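PDB 7KFL: myosin-17, which probably works as a plant class XI myosin motor that moves cargo along actin, with the globular tail acting as its cargo-binding domain. Local coordinates for residues A[350-353]-A[354-358]; A[297-300]-A[301-304]; A[51-54]-A[55-59]; A[146-149]-A[150-154]. One frame throughout, in Å; residues are numbered along the deposited sequence.

How the interactions relate
Each of the four contacts lies within one continuous stretch, where a helix or its first turn begins, so none closes a long loop and none nests or crosses; they follow in series. From the N terminus, interaction 3 (51-59) opens helix 53-65 and interaction 4 (146-154) leads strand 146-147 into helix 150-186. These two are distant in sequence but touch in space: F54 CD2 is 3.7 Å from P151 O, joining the two helices. Interaction 2 (297-304) starts helix 300-309 within the DIL domain. Interaction 1 (350-358) starts helix 354-369. Interactions 1 and 3 have centres about 66 Å apart, on opposite sides of the chain's centre.

Interaction 1 of 4, residues A[350-353]-A[354-358]; sequences HSVS and SDVIA
S353 meets V356 and I357 through both its oxygens, the carbonyl O and OG, and these polar bonds set the first turn of helix 354-369. The straighter backbone bond runs from I357 N to S353 O at 3.0 Å, with an N-H...O angle of 159°, and the donor lies in the carbonyl plane. V356 N gives a second, weak bond to the same S353 O, and its main partner is the side-chain oxygen: V356 N to S353 OG is 3.1 Å at 150°. The hydroxyl reaches that N-H because S353 OG stands between the backbone N and the carbonyl carbon (chi1 83°), which folds it back over the start of the helix. It also lies against a methyl, with S353 OG 3.2 Å from V356 CG2.

The apolar group consists of V352, V356 and I357. V352 CG2 is the atom that touches both partners, at 3.8 Å from V356 CG1 and 3.8 Å from I357 CG1. The V352 and V356 side chains cross at about a right angle, so V356 CG1 meets the V352 CG2 methyl and the CB behind it. V352 and V356 are buried, and both pack on I322 of helix 319-326; I357 lies on Y336 of helix 332-341.

By position, the evidence fits a serine N-cap, with S353 OG accepting from the N-H three residues on, joined to a hydrophobic staple in which V352, just before the cap, meets I357 five residues later.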
loop_
_atom_site.group_PDB
_atom_site.type_symbol
_atom_site.label_atom_id
_atom_site.label_comp_id
_atom_site.label_asym_id
_atom_site.label_seq_id
_atom_site.Cartn_x
_atom_site.Cartn_y
_atom_site.Cartn_z
ATOM N N HIS A 350 -15.408 16.116 -31.721
ATOM C CA HIS A 350 -15.475 17.353 -30.896
ATOM C C HIS A 350 -15.771 16.988 -29.438
ATOM O O HIS A 350 -16.074 15.807 -29.164
ATOM C CB HIS A 350 -16.506 18.337 -31.469
ATOM C CG HIS A 350 -16.232 18.743 -32.880
ATOM N ND1 HIS A 350 -17.242 19.060 -33.766
ATOM C CD2 HIS A 350 -15.072 18.864 -33.564
ATOM C CE1 HIS A 350 -16.716 19.368 -34.934
ATOM N NE2 HIS A 350 -15.386 19.252 -34.837
ATOM N N SER A 351 -15.684 17.978 -28.546
ATOM C CA SER A 351 -15.950 17.854 -27.089
ATOM C C SER A 351 -17.461 17.918 -26.832
ATOM O O SER A 351 -18.234 17.784 -27.801
ATOM C CB SER A 351 -15.212 18.921 -26.321
ATOM O OG SER A 351 -15.280 18.673 -24.927
ATOM N N VAL A 352 -17.858 18.100 -25.569
ATOM C CA VAL A 352 -19.275 18.324 -25.148
ATOM C C VAL A 352 -19.729 19.686 -25.692
ATOM O O VAL A 352 -18.851 20.523 -25.997
ATOM C CB VAL A 352 -19.440 18.233 -23.616
ATOM C CG1 VAL A 352 -19.100 16.844 -23.097
ATOM C CG2 VAL A 352 -18.632 19.291 -22.876
ATOM N N SER A 353 -21.045 19.898 -25.809
ATOM C CA SER A 353 -21.662 21.094 -26.448
ATOM C C SER A 353 -21.311 22.359 -25.654
ATOM O O SER A 353 -21.034 22.246 -24.445
ATOM C CB SER A 353 -23.156 20.934 -26.602
ATOM O OG SER A 353 -23.838 21.275 -25.404
ATOM N N SER A 354 -21.321 23.516 -26.326
ATOM C CA SER A 354 -21.085 24.860 -25.734
ATOM C C SER A 354 -22.109 25.131 -24.624
ATOM O O SER A 354 -21.742 25.795 -23.632
ATOM C CB SER A 354 -21.130 25.926 -26.799
ATOM O OG SER A 354 -21.010 27.220 -26.226
ATOM N N ASP A 355 -23.341 24.636 -24.794
ATOM C CA ASP A 355 -24.447 24.740 -23.803
ATOM C C ASP A 355 -24.073 23.963 -22.535
ATOM O O ASP A 355 -24.396 24.452 -21.437
ATOM C CB ASP A 355 -25.774 24.241 -24.388
ATOM C CG ASP A 355 -26.453 25.243 -25.308
ATOM O OD1 ASP A 355 -26.941 26.271 -24.795
ATOM O OD2 ASP A 355 -26.484 24.990 -26.530
ATOM N N VAL A 356 -23.424 22.801 -22.686
ATOM C CA VAL A 356 -22.951 21.945 -21.556
ATOM C C VAL A 356 -21.787 22.655 -20.849
ATOM O O VAL A 356 -21.789 22.669 -19.604
ATOM C CB VAL A 356 -22.559 20.529 -22.029
ATOM C CG1 VAL A 356 -21.869 19.726 -20.936
ATOM C CG2 VAL A 356 -23.758 19.761 -22.565
ATOM N N ILE A 357 -20.839 23.221 -21.609
ATOM C CA ILE A 357 -19.660 23.971 -21.074
ATOM C C ILE A 357 -20.148 25.242 -20.365
ATOM O O ILE A 357 -19.503 25.643 -19.374
ATOM C CB ILE A 357 -18.635 24.281 -22.188
ATOM C CG1 ILE A 357 -17.955 23.002 -22.685
ATOM C CG2 ILE A 357 -17.613 25.313 -21.726
ATOM C CD1 ILE A 357 -17.082 23.187 -23.908
ATOM N N ALA A 358 -21.234 25.852 -20.850
ATOM C CA ALA A 358 -21.880 27.043 -20.244
ATOM C C ALA A 358 -22.424 26.686 -18.855
ATOM O O ALA A 358 -22.196 27.473 -17.919
ATOM C CB ALA A 358 -22.971 27.563 -21.147
#

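Interaction 2 of 4, residues A[297-300]-A[301-304]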
loop_
_atom_site.group_PDB
_atom_site.type_symbol
_atom_site.label_atom_id
_atom_site.label_comp_id
_atom_site.label_asym_id
_atom_site.label_seq_id
_atom_site.Cartn_x
_atom_site.Cartn_y
_atom_site.Cartn_z
ATOM N N ASP A 297 -11.156 -0.486 -7.575
ATOM C CA ASP A 297 -12.108 0.622 -7.289
ATOM C C ASP A 297 -11.354 1.921 -6.969
ATOM O O ASP A 297 -11.992 2.986 -7.004
ATOM C CB ASP A 297 -13.077 0.245 -6.165
ATOM C CG ASP A 297 -14.146 -0.748 -6.595
ATOM O OD1 ASP A 297 -14.517 -0.735 -7.791
ATOM O OD2 ASP A 297 -14.600 -1.529 -5.732
ATOM N N GLU A 298 -10.054 1.850 -6.678
ATOM C CA GLU A 298 -9.201 3.046 -6.438
ATOM C C GLU A 298 -8.940 3.788 -7.755
ATOM O O GLU A 298 -8.611 4.985 -7.683
ATOM C CB GLU A 298 -7.892 2.645 -5.756
ATOM C CG GLU A 298 -8.066 2.364 -4.277
ATOM C CD GLU A 298 -8.558 3.567 -3.492
ATOM O OE1 GLU A 298 -7.878 4.614 -3.540
ATOM O OE2 GLU A 298 -9.636 3.464 -2.864
ATOM N N LEU A 299 -9.091 3.113 -8.902
ATOM C CA LEU A 299 -8.886 3.694 -10.260
ATOM C C LEU A 299 -10.193 4.300 -10.795
ATOM O O LEU A 299 -10.216 4.669 -11.989
ATOM C CB LEU A 299 -8.379 2.599 -11.207
ATOM C CG LEU A 299 -7.013 1.998 -10.880
ATOM C CD1 LEU A 299 -6.703 0.842 -11.815
ATOM C CD2 LEU A 299 -5.913 3.044 -10.962
ATOM N N ARG A 300 -11.237 4.403 -9.962
ATOM C CA ARG A 300 -12.601 4.840 -10.374
ATOM C C ARG A 300 -12.540 6.206 -11.076
ATOM O O ARG A 300 -13.344 6.408 -12.003
ATOM C CB ARG A 300 -13.564 4.850 -9.179
ATOM C CG ARG A 300 -13.161 5.767 -8.033
ATOM C CD ARG A 300 -13.972 5.493 -6.777
ATOM N NE ARG A 300 -13.431 6.185 -5.608
ATOM C CZ ARG A 300 -14.100 7.031 -4.821
ATOM N NH1 ARG A 300 -15.376 7.310 -5.043
ATOM N NH2 ARG A 300 -13.485 7.591 -3.792
ATOM N N HIS A 301 -11.631 7.101 -10.666
ATOM C CA HIS A 301 -11.419 8.438 -11.292
ATOM C C HIS A 301 -10.910 8.267 -12.728
ATOM O O HIS A 301 -11.603 8.719 -13.659
ATOM C CB HIS A 301 -10.428 9.301 -10.499
ATOM C CG HIS A 301 -10.930 9.797 -9.184
ATOM N ND1 HIS A 301 -11.481 11.056 -9.034
ATOM C CD2 HIS A 301 -10.934 9.232 -7.957
ATOM C CE1 HIS A 301 -11.820 11.237 -7.775
ATOM N NE2 HIS A 301 -11.496 10.131 -7.093
ATOM N N ILE A 302 -9.731 7.662 -12.892
ATOM C CA ILE A 302 -9.052 7.512 -14.216
ATOM C C ILE A 302 -9.950 6.685 -15.147
ATOM O O ILE A 302 -10.055 7.057 -16.327
ATOM C CB ILE A 302 -7.628 6.922 -14.083
ATOM C CG1 ILE A 302 -6.906 6.861 -15.434
ATOM C CG2 ILE A 302 -7.635 5.558 -13.409
ATOM C CD1 ILE A 302 -6.770 8.194 -16.135
ATOM N N ARG A 303 -10.585 5.627 -14.632
ATOM C CA ARG A 303 -11.503 4.743 -15.403
ATOM C C ARG A 303 -12.619 5.587 -16.033
ATOM O O ARG A 303 -12.826 5.472 -17.260
ATOM C CB ARG A 303 -12.084 3.649 -14.500
ATOM C CG ARG A 303 -11.107 2.525 -14.187
ATOM C CD ARG A 303 -11.520 1.711 -12.975
ATOM N NE ARG A 303 -12.849 1.134 -13.124
ATOM C CZ ARG A 303 -13.556 0.579 -12.142
ATOM N NH1 ARG A 303 -13.071 0.515 -10.912
ATOM N NH2 ARG A 303 -14.756 0.089 -12.398
ATOM N N GLN A 304 -13.291 6.408 -15.221
ATOM C CA GLN A 304 -14.443 7.257 -15.633
ATOM C C GLN A 304 -13.962 8.352 -16.592
ATOM O O GLN A 304 -14.640 8.569 -17.616
ATOM C CB GLN A 304 -15.136 7.842 -14.400
ATOM C CG GLN A 304 -15.989 6.822 -13.657
ATOM C CD GLN A 304 -16.536 7.341 -12.349
ATOM O OE1 GLN A 304 -16.765 8.536 -12.176
ATOM N NE2 GLN A 304 -16.766 6.434 -11.412
#
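R303 reaches back over L299, the N-cap residue of helix 300-309, and its side chain can be followed outward from that carbonyl. Its backbone N first donates to L299 O at 2.8 Å, nearly straight (168°). R303 CB lies 3.3 Å from the same L299 O, and R303 CG lies beside it too. R303 CD continues alongside, 3.7 Å from L299 CB. The chain then bends at chi3 (57°), which turns the guanidinium back toward the residues before the helix instead of out along its axis. There R303 NH1 faces D297 OD1 at 3.7 Å, a long salt bridge, with the carboxylate oxygen at the guanidinium edge and the two planes nearly coplanar, 22° apart. The stronger partner of NH1 is the backbone O of W296, to which it is hydrogen-bonded; the W296 side chain also takes part in a cation-pi contact with R303.

L299 CB also meets I302 CG2 at 3.8 Å, the two side chains running alongside each other in the same direction. One residue further along, Q304 N donates to R300 O at 3.2 Å, from above the carbonyl plane, and the side-chain OE1 of Q304 accepts from V329 N.

Chemically, the guanidinium of R303 is fixed by W296 O and the W296 ring, and the long pairing with D297 probably adds attraction without a tight direct bond.

Interaction 3 of 4, residues A[51-54]-A[55-59]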
loop_
_atom_site.group_PDB
_atom_site.type_symbol
_atom_site.label_atom_id
_atom_site.label_comp_id
_atom_site.label_asym_id
_atom_site.label_seq_id
_atom_site.Cartn_x
_atom_site.Cartn_y
_atom_site.Cartn_z
ATOM N N THR A 51 15.054 -3.913 31.645
ATOM C CA THR A 51 15.755 -4.938 30.822
ATOM C C THR A 51 16.132 -4.347 29.460
ATOM O O THR A 51 15.411 -3.447 28.990
ATOM C CB THR A 51 14.904 -6.202 30.637
ATOM O OG1 THR A 51 15.647 -7.130 29.845
ATOM C CG2 THR A 51 13.568 -5.939 29.976
ATOM N N SER A 52 17.201 -4.872 28.851
ATOM C CA SER A 52 17.758 -4.444 27.540
ATOM C C SER A 52 17.220 -5.323 26.402
ATOM O O SER A 52 17.442 -4.959 25.232
ATOM C CB SER A 52 19.265 -4.470 27.564
ATOM O OG SER A 52 19.783 -3.382 28.315
ATOM N N VAL A 53 16.548 -6.434 26.726
ATOM C CA VAL A 53 16.112 -7.468 25.738
ATOM C C VAL A 53 15.289 -6.799 24.630
ATOM O O VAL A 53 15.569 -7.071 23.447
ATOM C CB VAL A 53 15.339 -8.623 26.406
ATOM C CG1 VAL A 53 14.020 -8.177 27.021
ATOM C CG2 VAL A 53 15.114 -9.774 25.436
ATOM N N PHE A 54 14.329 -5.947 24.998
ATOM C CA PHE A 54 13.376 -5.294 24.062
ATOM C C PHE A 54 14.139 -4.351 23.124
ATOM O O PHE A 54 13.920 -4.425 21.904
ATOM C CB PHE A 54 12.286 -4.555 24.839
ATOM C CG PHE A 54 11.428 -5.447 25.698
ATOM C CD1 PHE A 54 10.640 -6.434 25.130
ATOM C CD2 PHE A 54 11.406 -5.301 27.076
ATOM C CE1 PHE A 54 9.851 -7.255 25.920
ATOM C CE2 PHE A 54 10.617 -6.123 27.866
ATOM C CZ PHE A 54 9.840 -7.098 27.286
ATOM N N ASP A 55 15.005 -3.500 23.681
ATOM C CA ASP A 55 15.869 -2.556 22.920
ATOM C C ASP A 55 16.664 -3.327 21.859
ATOM O O ASP A 55 16.749 -2.840 20.715
ATOM C CB ASP A 55 16.829 -1.794 23.839
ATOM C CG ASP A 55 16.211 -0.598 24.542
ATOM O OD1 ASP A 55 15.082 -0.211 24.170
ATOM O OD2 ASP A 55 16.869 -0.056 25.450
ATOM N N ARG A 56 17.210 -4.486 22.230
ATOM C CA ARG A 56 18.144 -5.278 21.387
ATOM C C ARG A 56 17.376 -5.953 20.247
ATOM O O ARG A 56 17.941 -6.037 19.137
ATOM C CB ARG A 56 18.900 -6.283 22.260
ATOM C CG ARG A 56 19.827 -5.615 23.265
ATOM C CD ARG A 56 21.087 -6.407 23.533
ATOM N NE ARG A 56 21.831 -6.695 22.314
ATOM C CZ ARG A 56 22.863 -7.528 22.237
ATOM N NH1 ARG A 56 23.289 -8.163 23.316
ATOM N NH2 ARG A 56 23.467 -7.723 21.078
ATOM N N ILE A 57 16.149 -6.415 20.506
ATOM C CA ILE A 57 15.206 -6.907 19.457
ATOM C C ILE A 57 14.987 -5.772 18.448
ATOM O O ILE A 57 15.181 -6.013 17.241
ATOM C CB ILE A 57 13.876 -7.399 20.069
ATOM C CG1 ILE A 57 14.061 -8.702 20.852
ATOM C CG2 ILE A 57 12.804 -7.543 18.995
ATOM C CD1 ILE A 57 12.872 -9.085 21.705
ATOM N N ILE A 58 14.609 -4.583 18.931
ATOM C CA ILE A 58 14.284 -3.393 18.088
ATOM C C ILE A 58 15.520 -3.021 17.260
ATOM O O ILE A 58 15.365 -2.807 16.041
ATOM C CB ILE A 58 13.783 -2.218 18.954
ATOM C CG1 ILE A 58 12.431 -2.527 19.605
ATOM C CG2 ILE A 58 13.735 -0.923 18.155
ATOM C CD1 ILE A 58 11.275 -2.644 18.635
ATOM N N GLN A 59 16.695 -2.955 17.896
ATOM C CA GLN A 59 17.987 -2.598 17.247
ATOM C C GLN A 59 18.293 -3.592 16.120
ATOM O O GLN A 59 18.748 -3.150 15.047
ATOM C CB GLN A 59 19.116 -2.572 18.279
ATOM C CG GLN A 59 19.090 -1.338 19.170
ATOM C CD GLN A 59 19.926 -1.493 20.419
ATOM O OE1 GLN A 59 20.638 -2.482 20.598
ATOM N NE2 GLN A 59 19.845 -0.508 21.299
#
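The backbone of residues 51-59 winds into the opening of an alpha-helix, with an ST turn in front of it. The i to i+4 pattern rests on three bonds: R56 N to S52 O at 3.0 Å, I57 N to V53 O at 3.1 Å and I58 N to F54 O at 3.1 Å. The last is the straightest, at 166°. R56 N also makes a weak bond to V53 O, so this N-H is shared between two carbonyls. Ahead of these bonds, V53 N donates to T51 OG1 at 3.3 Å, a weak but nearly straight bond, which closes the ST turn and acts as a cap.

R56 CG stays 3.2 Å from S52 O, and beyond it the chain bends at chi2 (-146°) and chi3, bringing the guanidinium to its partner on helix 4-20, where R56 NH1 forms a salt bridge with D13 OD1. I57 is buried, with I57 CG1 3.4 Å from V53 O, and packs on I36 and F155. Buried I58 likewise reaches F155 and F162 of helix 150-186, so I57 and I58 pack largely on apolar side chains of helices 31-43 and 150-186.

The F54 ring lies against V53 by a CH-pi contact: V53 CG1 stands over the ring centre, 3.8 Å above its plane.

Interaction 4 of 4, residues A[146-149]-A[150-154]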
loop_
_atom_site.group_PDB
_atom_site.type_symbol
_atom_site.label_atom_id
_atom_site.label_comp_id
_atom_site.label_asym_id
_atom_site.label_seq_id
_atom_site.Cartn_x
_atom_site.Cartn_y
_atom_site.Cartn_z
ATOM N N VAL A 146 -0.523 -11.491 30.789
ATOM C CA VAL A 146 0.475 -11.070 31.819
ATOM C C VAL A 146 0.364 -9.549 31.975
ATOM O O VAL A 146 0.265 -8.860 30.942
ATOM C CB VAL A 146 1.909 -11.514 31.455
ATOM C CG1 VAL A 146 1.936 -12.929 30.894
ATOM C CG2 VAL A 146 2.600 -10.554 30.495
ATOM N N GLU A 147 0.345 -9.048 33.215
ATOM C CA GLU A 147 0.346 -7.590 33.508
ATOM C C GLU A 147 1.740 -7.049 33.168
ATOM O O GLU A 147 2.660 -7.214 33.990
ATOM C CB GLU A 147 -0.073 -7.313 34.955
ATOM C CG GLU A 147 -1.537 -7.622 35.227
ATOM C CD GLU A 147 -2.105 -7.014 36.500
ATOM O OE1 GLU A 147 -2.106 -5.772 36.609
ATOM O OE2 GLU A 147 -2.542 -7.784 37.383
ATOM N N ALA A 148 1.876 -6.463 31.976
ATOM C CA ALA A 148 3.150 -5.984 31.390
ATOM C C ALA A 148 3.669 -4.784 32.187
ATOM O O ALA A 148 2.865 -3.883 32.491
ATOM C CB ALA A 148 2.942 -5.624 29.941
ATOM N N LYS A 149 4.968 -4.783 32.503
ATOM C CA LYS A 149 5.685 -3.640 33.124
ATOM C C LYS A 149 6.103 -2.671 32.013
ATOM O O LYS A 149 5.854 -2.982 30.837
ATOM C CB LYS A 149 6.869 -4.148 33.952
ATOM C CG LYS A 149 6.497 -5.028 35.140
ATOM C CD LYS A 149 5.589 -4.354 36.154
ATOM C CE LYS A 149 5.228 -5.249 37.320
ATOM N NZ LYS A 149 4.197 -6.247 36.945
ATOM N N TYR A 150 6.705 -1.536 32.380
ATOM C CA TYR A 150 6.891 -0.351 31.499
ATOM C C TYR A 150 7.821 -0.675 30.331
ATOM O O TYR A 150 7.561 -0.229 29.217
ATOM C CB TYR A 150 7.347 0.866 32.314
ATOM C CG TYR A 150 6.322 1.369 33.301
ATOM C CD1 TYR A 150 4.968 1.356 32.997
ATOM C CD2 TYR A 150 6.701 1.869 34.538
ATOM C CE1 TYR A 150 4.020 1.816 33.893
ATOM C CE2 TYR A 150 5.764 2.333 35.447
ATOM C CZ TYR A 150 4.419 2.305 35.124
ATOM O OH TYR A 150 3.483 2.757 36.005
ATOM N N PRO A 151 8.918 -1.447 30.510
ATOM C CA PRO A 151 9.763 -1.826 29.376
ATOM C C PRO A 151 8.988 -2.542 28.256
ATOM O O PRO A 151 9.268 -2.286 27.096
ATOM C CB PRO A 151 10.801 -2.775 29.993
ATOM C CG PRO A 151 10.854 -2.362 31.447
ATOM C CD PRO A 151 9.432 -1.963 31.788
ATOM N N ALA A 152 8.035 -3.400 28.633
ATOM C CA ALA A 152 7.241 -4.259 27.723
ATOM C C ALA A 152 6.195 -3.430 26.966
ATOM O O ALA A 152 5.975 -3.718 25.774
ATOM C CB ALA A 152 6.593 -5.371 28.509
ATOM N N LEU A 153 5.560 -2.460 27.630
ATOM C CA LEU A 153 4.517 -1.585 27.025
ATOM C C LEU A 153 5.169 -0.641 26.009
ATOM O O LEU A 153 4.532 -0.374 24.966
ATOM C CB LEU A 153 3.796 -0.796 28.123
ATOM C CG LEU A 153 3.010 -1.631 29.133
ATOM C CD1 LEU A 153 2.486 -0.755 30.260
ATOM C CD2 LEU A 153 1.865 -2.380 28.465
ATOM N N LEU A 154 6.382 -0.160 26.304
ATOM C CA LEU A 154 7.190 0.689 25.387
ATOM C C LEU A 154 7.564 -0.127 24.146
ATOM O O LEU A 154 7.572 0.452 23.041
ATOM C CB LEU A 154 8.449 1.184 26.106
ATOM C CG LEU A 154 9.359 2.098 25.283
ATOM C CD1 LEU A 154 8.665 3.413 24.966
ATOM C CD2 LEU A 154 10.676 2.353 25.998
#
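A148 and L153 meet in the tight part of this turn: A148 CB lies 3.7 Å from L153 CD2 and 3.9 Å from A152 CB, a small methyl wedged against two residues of the first helix turn. In L153, CG anti to the carbonyl carbon (chi1 -64°) brings the branch back over the helix start, and chi2 (173°) then sets CD2 toward A148. A148 is buried, touching L92 of strand 92-93; A152 is buried too, against F54 of helix 53-65. The A148 carbonyl accepts from T95 OG1. The carbonyl of K149 gathers two donors, L153 N at 3.3 Å (152°) and, more weakly, A152 N at 3.1 Å. P151 has no N-H to give, yet its CD fits 3.4 Å from K149 C.

The other side is looser. Y150 is exposed and leaves the backbone away from residues 146-149, touching them through its CB. The K149 chain bends twice, and K149 NZ makes a weak bond to E147 O at 3.5 Å, while the side chain touches E49.

Together these features mark a strand-to-helix junction with K149 at the N-cap and a hydrophobic staple, A148 to L153, spanning it.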